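PDB 6HDY: 2-hydroxyisobutyryl-CoA synthetase from Aquincola tertiaricarbonis, which belongs to the ANL superfamily of AMP-binding enzymes, with a large N-terminal part and a smaller C-terminal domain. Local coordinates for residues Y21-F35 / R145-G157. Residues are numbered along the deposited sequence; the frame is centred on the assembly and turned at random.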
loop_
_atom_site.group_PDB
_atom_site.type_symbol
_atom_site.label_atom_id
_atom_site.label_comp_id
_atom_site.label_asym_id
_atom_site.label_seq_id
_atom_site.Cartn_x
_atom_site.Cartn_y
_atom_site.Cartn_z
ATOM N N TYR A 21 20.013 0.325 -16.243
ATOM C CA TYR A 21 20.889 0.121 -15.093
ATOM C C TYR A 21 21.208 -1.322 -14.706
ATOM O O TYR A 21 20.314 -2.161 -14.649
ATOM C CB TYR A 21 20.317 0.832 -13.869
ATOM C CG TYR A 21 20.393 2.346 -13.915
ATOM C CD1 TYR A 21 21.620 3.007 -13.838
ATOM C CD2 TYR A 21 19.233 3.121 -13.922
ATOM C CE1 TYR A 21 21.694 4.398 -13.871
ATOM C CE2 TYR A 21 19.291 4.511 -13.911
ATOM C CZ TYR A 21 20.525 5.149 -13.879
ATOM O OH TYR A 21 20.571 6.518 -13.826
ATOM N N ASP A 22 22.486 -1.579 -14.355
ATOM C CA ASP A 22 22.953 -2.852 -13.812
ATOM C C ASP A 22 22.294 -2.971 -12.424
ATOM O O ASP A 22 22.591 -2.197 -11.511
ATOM C CB ASP A 22 24.506 -2.881 -13.708
ATOM C CG ASP A 22 25.131 -4.089 -12.998
ATOM O OD1 ASP A 22 24.369 -4.980 -12.536
ATOM O OD2 ASP A 22 26.378 -4.135 -12.887
ATOM N N GLU A 23 21.366 -3.932 -12.305
ATOM C CA GLU A 23 20.595 -4.240 -11.108
ATOM C C GLU A 23 21.459 -4.828 -9.985
ATOM O O GLU A 23 21.037 -4.823 -8.829
ATOM C CB GLU A 23 19.427 -5.191 -11.464
ATOM C CG GLU A 23 18.346 -4.582 -12.357
ATOM C CD GLU A 23 17.583 -3.397 -11.782
ATOM O OE1 GLU A 23 17.167 -2.521 -12.573
ATOM O OE2 GLU A 23 17.414 -3.334 -10.544
ATOM N N ASN A 24 22.671 -5.312 -10.312
ATOM C CA ASN A 24 23.576 -5.912 -9.331
ATOM C C ASN A 24 24.644 -4.977 -8.790
ATOM O O ASN A 24 25.372 -5.362 -7.873
ATOM C CB ASN A 24 24.209 -7.191 -9.891
ATOM C CG ASN A 24 23.169 -8.260 -10.082
ATOM O OD1 ASN A 24 22.355 -8.539 -9.182
ATOM N ND2 ASN A 24 23.086 -8.767 -11.298
ATOM N N TYR A 25 24.734 -3.761 -9.330
ATOM C CA TYR A 25 25.705 -2.794 -8.864
ATOM C C TYR A 25 25.382 -2.250 -7.472
ATOM O O TYR A 25 24.251 -1.838 -7.188
ATOM C CB TYR A 25 25.867 -1.649 -9.862
ATOM C CG TYR A 25 26.689 -0.511 -9.293
ATOM C CD1 TYR A 25 28.075 -0.611 -9.196
ATOM C CD2 TYR A 25 26.074 0.616 -8.741
ATOM C CE1 TYR A 25 28.833 0.404 -8.622
ATOM C CE2 TYR A 25 26.823 1.626 -8.145
ATOM C CZ TYR A 25 28.205 1.523 -8.104
ATOM O OH TYR A 25 28.966 2.518 -7.552
ATOM N N LEU A 26 26.402 -2.231 -6.618
ATOM C CA LEU A 26 26.340 -1.637 -5.280
ATOM C C LEU A 26 27.665 -0.858 -5.124
ATOM O O LEU A 26 28.727 -1.404 -5.470
ATOM C CB LEU A 26 26.214 -2.729 -4.202
ATOM C CG LEU A 26 24.987 -2.745 -3.258
ATOM C CD1 LEU A 26 23.777 -1.947 -3.795
ATOM C CD2 LEU A 26 24.583 -4.169 -2.956
ATOM N N PRO A 27 27.639 0.429 -4.682
ATOM C CA PRO A 27 28.911 1.171 -4.539
ATOM C C PRO A 27 29.818 0.526 -3.477
ATOM O O PRO A 27 29.314 -0.318 -2.703
ATOM C CB PRO A 27 28.466 2.596 -4.132
ATOM C CG PRO A 27 27.007 2.642 -4.354
ATOM C CD PRO A 27 26.489 1.248 -4.251
ATOM N N PRO A 28 31.143 0.850 -3.420
ATOM C CA PRO A 28 31.975 0.277 -2.347
ATOM C C PRO A 28 31.461 0.821 -1.004
ATOM O O PRO A 28 30.951 1.954 -0.945
ATOM C CB PRO A 28 33.398 0.795 -2.665
ATOM C CG PRO A 28 33.323 1.362 -4.056
ATOM C CD PRO A 28 31.910 1.813 -4.237
ATOM N N ALA A 29 31.568 0.011 0.073
ATOM C CA ALA A 29 31.075 0.422 1.402
ATOM C C ALA A 29 31.661 1.771 1.923
ATOM O O ALA A 29 30.962 2.486 2.644
ATOM C CB ALA A 29 31.287 -0.699 2.423
ATOM N N ASP A 30 32.894 2.131 1.501
ATOM C CA ASP A 30 33.586 3.364 1.909
ATOM C C ASP A 30 33.241 4.619 1.085
ATOM O O ASP A 30 33.623 5.698 1.497
ATOM C CB ASP A 30 35.118 3.156 1.951
ATOM C CG ASP A 30 35.830 2.757 0.659
ATOM O OD1 ASP A 30 35.172 2.697 -0.399
ATOM O OD2 ASP A 30 37.053 2.586 0.696
ATOM N N SER A 31 32.468 4.492 -0.020
ATOM C CA SER A 31 32.076 5.602 -0.901
ATOM C C SER A 31 30.878 6.399 -0.370
ATOM O O SER A 31 29.863 5.814 0.065
ATOM C CB SER A 31 31.753 5.083 -2.304
ATOM O OG SER A 31 31.610 6.133 -3.250
ATOM N N ARG A 32 30.987 7.746 -0.448
ATOM C CA ARG A 32 29.913 8.666 -0.077
ATOM C C ARG A 32 28.846 8.729 -1.213
ATOM O O ARG A 32 27.638 8.956 -0.955
ATOM C CB ARG A 32 30.498 10.061 0.158
ATOM C CG ARG A 32 29.452 11.123 0.477
ATOM C CD ARG A 32 30.093 12.479 0.666
ATOM N NE ARG A 32 31.002 12.449 1.808
ATOM C CZ ARG A 32 31.861 13.410 2.113
ATOM N NH1 ARG A 32 32.645 13.293 3.177
ATOM N NH2 ARG A 32 31.958 14.491 1.343
ATOM N N TYR A 33 29.326 8.552 -2.464
ATOM C CA TYR A 33 28.529 8.677 -3.681
ATOM C C TYR A 33 28.228 7.334 -4.337
ATOM O O TYR A 33 29.093 6.454 -4.383
ATOM C CB TYR A 33 29.243 9.597 -4.693
ATOM C CG TYR A 33 30.014 10.731 -4.051
ATOM C CD1 TYR A 33 29.365 11.885 -3.614
ATOM C CD2 TYR A 33 31.394 10.657 -3.884
ATOM C CE1 TYR A 33 30.067 12.926 -3.010
ATOM C CE2 TYR A 33 32.111 11.705 -3.309
ATOM C CZ TYR A 33 31.443 12.836 -2.871
ATOM O OH TYR A 33 32.144 13.868 -2.300
ATOM N N TRP A 34 26.989 7.187 -4.843
ATOM C CA TRP A 34 26.532 6.018 -5.583
ATOM C C TRP A 34 27.211 6.088 -6.948
ATOM O O TRP A 34 27.807 5.101 -7.381
ATOM C CB TRP A 34 24.995 6.009 -5.706
ATOM C CG TRP A 34 24.437 4.847 -6.483
ATOM C CD1 TRP A 34 24.339 4.739 -7.839
ATOM C CD2 TRP A 34 23.794 3.682 -5.943
ATOM N NE1 TRP A 34 23.726 3.552 -8.180
ATOM C CE2 TRP A 34 23.376 2.887 -7.035
ATOM C CE3 TRP A 34 23.503 3.243 -4.637
ATOM C CZ2 TRP A 34 22.699 1.675 -6.864
ATOM C CZ3 TRP A 34 22.857 2.027 -4.472
ATOM C CH2 TRP A 34 22.475 1.252 -5.576
ATOM N N PHE A 35 27.154 7.273 -7.601
ATOM C CA PHE A 35 27.832 7.503 -8.876
ATOM C C PHE A 35 28.823 8.667 -8.717
ATOM O O PHE A 35 28.443 9.819 -8.926
ATOM C CB PHE A 35 26.845 7.728 -10.031
ATOM C CG PHE A 35 26.089 6.501 -10.496
ATOM C CD1 PHE A 35 26.728 5.269 -10.613
ATOM C CD2 PHE A 35 24.749 6.590 -10.869
ATOM C CE1 PHE A 35 26.047 4.153 -11.101
ATOM C CE2 PHE A 35 24.062 5.471 -11.339
ATOM C CZ PHE A 35 24.713 4.256 -11.450
ATOM N N ARG A 145 12.133 0.685 -13.188
ATOM C CA ARG A 145 13.549 0.363 -12.928
ATOM C C ARG A 145 14.404 1.641 -12.879
ATOM O O ARG A 145 15.204 1.785 -11.960
ATOM C CB ARG A 145 14.122 -0.671 -13.930
ATOM C CG ARG A 145 13.480 -2.087 -13.881
ATOM C CD ARG A 145 13.029 -2.576 -12.496
ATOM N NE ARG A 145 14.080 -2.562 -11.467
ATOM C CZ ARG A 145 13.842 -2.526 -10.158
ATOM N NH1 ARG A 145 12.601 -2.490 -9.707
ATOM N NH2 ARG A 145 14.848 -2.538 -9.290
ATOM N N ALA A 146 14.181 2.592 -13.809
ATOM C CA ALA A 146 14.901 3.881 -13.811
ATOM C C ALA A 146 14.627 4.661 -12.492
ATOM O O ALA A 146 15.550 5.226 -11.908
ATOM C CB ALA A 146 14.502 4.720 -15.023
ATOM N N ILE A 147 13.381 4.621 -12.003
ATOM C CA ILE A 147 12.963 5.271 -10.746
ATOM C C ILE A 147 13.614 4.584 -9.518
ATOM O O ILE A 147 14.119 5.273 -8.633
ATOM C CB ILE A 147 11.395 5.299 -10.630
ATOM C CG1 ILE A 147 10.771 6.176 -11.739
ATOM C CG2 ILE A 147 10.953 5.759 -9.206
ATOM C CD1 ILE A 147 9.232 5.999 -11.993
ATOM N N ALA A 148 13.569 3.231 -9.461
ATOM C CA ALA A 148 14.137 2.460 -8.351
ATOM C C ALA A 148 15.650 2.692 -8.208
ATOM O O ALA A 148 16.142 2.853 -7.090
ATOM C CB ALA A 148 13.843 0.977 -8.531
ATOM N N ASN A 149 16.366 2.753 -9.336
ATOM C CA ASN A 149 17.805 2.994 -9.366
ATOM C C ASN A 149 18.158 4.409 -8.966
ATOM O O ASN A 149 19.050 4.590 -8.126
ATOM C CB ASN A 149 18.386 2.634 -10.716
ATOM C CG ASN A 149 18.566 1.161 -10.873
ATOM O OD1 ASN A 149 19.601 0.616 -10.517
ATOM N ND2 ASN A 149 17.549 0.475 -11.373
ATOM N N ALA A 150 17.443 5.412 -9.528
ATOM C CA ALA A 150 17.615 6.824 -9.171
ATOM C C ALA A 150 17.391 6.981 -7.688
ATOM O O ALA A 150 18.198 7.610 -7.031
ATOM C CB ALA A 150 16.610 7.680 -9.915
ATOM N N HIS A 151 16.319 6.368 -7.137
ATOM C CA HIS A 151 16.004 6.526 -5.711
ATOM C C HIS A 151 16.988 5.842 -4.789
ATOM O O HIS A 151 17.281 6.424 -3.758
ATOM C CB HIS A 151 14.558 6.098 -5.420
ATOM C CG HIS A 151 13.577 7.129 -5.875
ATOM N ND1 HIS A 151 12.253 6.983 -5.653
ATOM C CD2 HIS A 151 13.786 8.307 -6.511
ATOM C CE1 HIS A 151 11.677 8.066 -6.147
ATOM N NE2 HIS A 151 12.563 8.889 -6.666
ATOM N N ALA A 152 17.490 4.620 -5.134
ATOM C CA ALA A 152 18.515 3.907 -4.336
ATOM C C ALA A 152 19.778 4.766 -4.237
ATOM O O ALA A 152 20.386 4.845 -3.171
ATOM C CB ALA A 152 18.869 2.566 -4.977
ATOM N N ARG A 153 20.146 5.418 -5.353
ATOM C CA ARG A 153 21.298 6.303 -5.484
ATOM C C ARG A 153 21.246 7.494 -4.501
ATOM O O ARG A 153 22.201 7.733 -3.757
ATOM C CB ARG A 153 21.404 6.780 -6.941
ATOM C CG ARG A 153 22.294 7.986 -7.158
ATOM C CD ARG A 153 22.497 8.208 -8.621
ATOM N NE ARG A 153 23.196 9.461 -8.882
ATOM C CZ ARG A 153 23.179 10.093 -10.048
ATOM N NH1 ARG A 153 22.522 9.580 -11.077
ATOM N NH2 ARG A 153 23.838 11.231 -10.200
ATOM N N ILE A 154 20.112 8.208 -4.500
ATOM C CA ILE A 154 19.841 9.377 -3.668
ATOM C C ILE A 154 19.673 8.957 -2.184
ATOM O O ILE A 154 20.081 9.700 -1.307
ATOM C CB ILE A 154 18.607 10.127 -4.256
ATOM C CG1 ILE A 154 18.917 10.672 -5.666
ATOM C CG2 ILE A 154 18.147 11.242 -3.341
ATOM C CD1 ILE A 154 17.705 10.892 -6.545
ATOM N N MET A 155 19.078 7.776 -1.910
ATOM C CA MET A 155 18.916 7.280 -0.531
ATOM C C MET A 155 20.302 6.923 0.065
ATOM O O MET A 155 20.538 7.124 1.253
ATOM C CB MET A 155 17.953 6.078 -0.496
ATOM C CG MET A 155 16.482 6.481 -0.503
ATOM S SD MET A 155 15.363 5.070 -0.773
ATOM C CE MET A 155 15.732 4.088 0.656
ATOM N N TRP A 156 21.219 6.426 -0.785
ATOM C CA TRP A 156 22.604 6.141 -0.423
ATOM C C TRP A 156 23.255 7.488 -0.030
ATOM O O TRP A 156 23.986 7.550 0.965
ATOM C CB TRP A 156 23.348 5.471 -1.596
ATOM C CG TRP A 156 24.803 5.226 -1.320
ATOM C CD1 TRP A 156 25.799 6.150 -1.299
ATOM C CD2 TRP A 156 25.417 3.969 -1.022
ATOM N NE1 TRP A 156 26.984 5.562 -0.943
ATOM C CE2 TRP A 156 26.788 4.219 -0.784
ATOM C CE3 TRP A 156 24.940 2.651 -0.920
ATOM C CZ2 TRP A 156 27.696 3.200 -0.483
ATOM C CZ3 TRP A 156 25.838 1.642 -0.605
ATOM C CH2 TRP A 156 27.198 1.922 -0.378
ATOM N N GLY A 157 22.913 8.550 -0.762
ATOM C CA GLY A 157 23.373 9.912 -0.486
ATOM C C GLY A 157 22.967 10.444 0.879
ATOM O O GLY A 157 23.617 11.354 1.417
HETATM O O HOH W 1 20.754 7.054 -10.979
HETATM O O HOH W 2 24.766 8.930 -3.646
HETATM O O HOH W 3 22.052 2.134 -10.033
#
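Arg145 takes hold of Glu23 side-on, NE bonding to OE1 and NH2 to OE2, and this salt bridge starts the packing of an irregular N-terminal segment, 21-35, along one side of helix 141-157 in the AMP-binding domain of an ANL-family enzyme. It illustrates how a loop without regular structure can be fixed to a helix by side chains spaced three or four residues apart. The bond from Arg145 NE to Glu23 OE1 is almost straight (176°), and Arg145 NH2 lies 3.0 Å from Glu23 OE2. One turn on, Asn149 ND2 reaches the same Glu23 OE1 from the opposite face of the carboxylate and also donates to Arg145 O, 2.7 Å away, which fixes the amide's rotation. Asn149 CB lies 3.4 Å from Tyr21 CD2, and its OD1 is joined to Trp34 NE1 through a water. The methyl of Ala152 touches Trp34 CH2. Arg153, with CG anti to its N (chi1 164°), lays CB over the five-membered ring of Trp34, a CH-pi contact, as its extended chain runs on past the Phe35 ring; Arg153 CD lies 3.6 Å from Phe35 CD2. Its guanidinium forms salt bridges with Asp302 and with Glu39 of helix 36-40, and NH1 shares a water with the hydroxyl of Tyr21, which also bonds to Glu331. At Trp156 the Pro27 ring lies over one face of the indole in a CH-pi contact, Pro27 CG 3.7 Å from the centroid of the six-membered ring and 4° off its normal. In the plane of that indole, Trp156 NE1 donates to Ser31 O at 3.1 Å, approaching from above the carbonyl plane.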